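Hemin degrading factor (Pseudomonas aeruginosa, PDB 4MF9) binds heme and probably takes part in its trafficking and degradation inside the bacterium. Local coordinates at residues A[218-221]-A[222-226]. Sequence-based numbering, arbitrary orientation.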
ATOM      1  N   HIS A 218       3.577 -10.495  13.464  1.00 25.98           N
ATOM      2  CA  HIS A 218       4.571 -10.807  12.490  1.00 27.53           C
ATOM      3  C   HIS A 218       5.700 -11.642  13.087  1.00 21.15           C
ATOM      4  O   HIS A 218       6.109 -12.610  12.550  1.00 20.95           O
ATOM      5  CB  HIS A 218       5.091  -9.482  11.974  1.00 31.34           C
ATOM      6  CG  HIS A 218       5.611  -9.561  10.596  1.00 35.09           C
ATOM      7  ND1 HIS A 218       4.830  -9.970   9.543  1.00 34.62           N
ATOM      8  CD2 HIS A 218       6.847  -9.374  10.104  1.00 33.08           C
ATOM      9  CE1 HIS A 218       5.570 -10.025   8.461  1.00 39.30           C
ATOM     10  NE2 HIS A 218       6.790  -9.648   8.769  1.00 30.86           N
ATOM     11  N   ALA A 219       6.177 -11.241  14.219  1.00 26.87           N
ATOM     12  CA  ALA A 219       7.213 -11.967  14.860  1.00 23.04           C
ATOM     13  C   ALA A 219       6.788 -13.381  15.189  1.00 22.59           C
ATOM     14  O   ALA A 219       7.578 -14.200  15.220  1.00 23.46           O
ATOM     15  CB  ALA A 219       7.682 -11.206  16.078  1.00 26.26           C
ATOM     16  N   LEU A 220       5.532 -13.583  15.493  1.00 21.81           N
ATOM     17  CA  LEU A 220       4.985 -14.888  15.801  1.00 20.03           C
ATOM     18  C   LEU A 220       5.038 -15.818  14.595  1.00 20.72           C
ATOM     19  O   LEU A 220       5.329 -16.968  14.692  1.00 17.78           O
ATOM     20  CB  LEU A 220       3.541 -14.705  16.307  1.00 19.89           C
ATOM     21  CG  LEU A 220       2.673 -15.939  16.458  1.00 19.50           C
ATOM     22  CD1 LEU A 220       3.156 -16.930  17.489  1.00 24.53           C
ATOM     23  CD2 LEU A 220       1.218 -15.611  16.632  1.00 21.91           C
ATOM     24  N   LEU A 221       4.732 -15.286  13.430  1.00 18.90           N
ATOM     25  CA  LEU A 221       4.862 -16.058  12.246  1.00 17.94           C
ATOM     26  C   LEU A 221       6.307 -16.433  11.967  1.00 19.65           C
ATOM     27  O   LEU A 221       6.620 -17.507  11.625  1.00 22.16           O
ATOM     28  CB  LEU A 221       4.311 -15.240  11.087  1.00 18.90           C
ATOM     29  CG  LEU A 221       2.875 -14.766  11.049  1.00 18.68           C
ATOM     30  CD1 LEU A 221       2.751 -13.916   9.815  1.00 20.74           C
ATOM     31  CD2 LEU A 221       1.879 -15.914  11.031  1.00 15.25           C
ATOM     32  N   LYS A 222       7.184 -15.477  12.141  1.00 19.54           N
ATOM     33  CA  LYS A 222       8.593 -15.705  11.912  1.00 24.02           C
ATOM     34  C   LYS A 222       9.083 -16.788  12.840  1.00 23.05           C
ATOM     35  O   LYS A 222       9.822 -17.629  12.482  1.00 23.88           O
ATOM     36  CB  LYS A 222       9.380 -14.396  12.078  1.00 24.12           C
ATOM     37  CG  LYS A 222      10.519 -14.303  11.092  1.00 31.15           C
ATOM     38  CD  LYS A 222      11.406 -13.095  11.311  1.00 28.77           C
ATOM     39  CE  LYS A 222      10.983 -11.912  10.484  1.00 32.66           C
ATOM     40  NZ  LYS A 222       9.562 -11.582  10.682  1.00 35.35           N
ATOM     41  N   LYS A 223       8.557 -16.773  14.038  1.00 21.87           N
ATOM     42  CA  LYS A 223       8.956 -17.697  15.048  1.00 26.02           C
ATOM     43  C   LYS A 223       8.689 -19.121  14.697  1.00 25.54           C
ATOM     44  O   LYS A 223       9.511 -19.934  14.971  1.00 23.88           O
ATOM     45  CB  LYS A 223       8.302 -17.316  16.379  1.00 24.56           C
ATOM     46  CG  LYS A 223       8.463 -18.359  17.458  1.00 25.12           C
ATOM     47  CD  LYS A 223       8.126 -17.730  18.766  1.00 27.66           C
ATOM     48  CE  LYS A 223       8.536 -18.562  19.941  1.00 31.15           C
ATOM     49  NZ  LYS A 223       9.962 -18.346  20.236  1.00 29.12           N
ATOM     50  N   HIS A 224       7.552 -19.410  14.082  1.00 24.87           N
ATOM     51  CA  HIS A 224       7.199 -20.773  13.731  1.00 23.30           C
ATOM     52  C   HIS A 224       7.396 -21.094  12.264  1.00 26.58           C
ATOM     53  O   HIS A 224       7.087 -22.141  11.796  1.00 29.27           O
ATOM     54  CB  HIS A 224       5.793 -21.105  14.221  1.00 25.79           C
ATOM     55  CG  HIS A 224       5.553 -20.734  15.642  1.00 22.05           C
ATOM     56  ND1 HIS A 224       5.102 -19.505  16.010  1.00 23.96           N
ATOM     57  CD2 HIS A 224       5.729 -21.416  16.787  1.00 28.71           C
ATOM     58  CE1 HIS A 224       5.032 -19.421  17.318  1.00 23.10           C
ATOM     59  NE2 HIS A 224       5.382 -20.576  17.817  1.00 28.76           N
ATOM     60  N   GLY A 225       7.943 -20.149  11.537  1.00 25.39           N
ATOM     61  CA  GLY A 225       8.236 -20.350  10.145  1.00 28.47           C
ATOM     62  C   GLY A 225       7.039 -20.503   9.236  1.00 23.53           C
ATOM     63  O   GLY A 225       7.134 -21.104   8.250  1.00 20.50           O
ATOM     64  N   ALA A 226       5.920 -19.932   9.621  1.00 24.45           N
ATOM     65  CA  ALA A 226       4.694 -20.118   8.849  1.00 21.83           C
ATOM     66  C   ALA A 226       4.379 -18.926   7.961  1.00 16.17           C
ATOM     67  O   ALA A 226       4.599 -17.780   8.356  1.00 15.10           O
ATOM     68  CB  ALA A 226       3.525 -20.416   9.776  1.00 18.25           C
TER
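His224 reaches back one turn to Leu220, and its ring gives the last turn of helix 217-224 a side-chain hydrogen bond. With CG beside the backbone N (chi1 -49°), ND1 is brought to Leu220 O at 2.9 Å, the carbonyl lying at the ring edge, about 20° out of its plane. The same oxygen also takes a weak bond from His224 N, so one residue grips it twice; histidine suits this place because a short side chain carries an N-H at a suitable reach. Lys223 CG covers part of one ring face.

Regular backbone bonds lead up to this end, Lys222 N to His218 O at 3.1 Å and Lys223 N to Ala219 O at 3.0 Å. Leucine suits the buried face, at Leu220 and Leu221, and long, flexible lysines the exposed one. There the Lys222 chain, bent at chi3 and chi4, doubles back to place NZ 3.5 Å from His218 CD2, obliquely to the imidazole; the side chain of His218 is about 7 Å from the bound heme.

At the terminus the chain turns at Gly225, whose positive phi (67°) is easy for a residue without CB. Gly225 N bonds to Lys222 O at 3.3 Å, and Ala226 N to Leu221 O at 3.2 Å. This is a Schellman motif, a C-terminal helix cap, and it directs the chain toward helix 228-235, at whose start the heme-binding Arg228 lies.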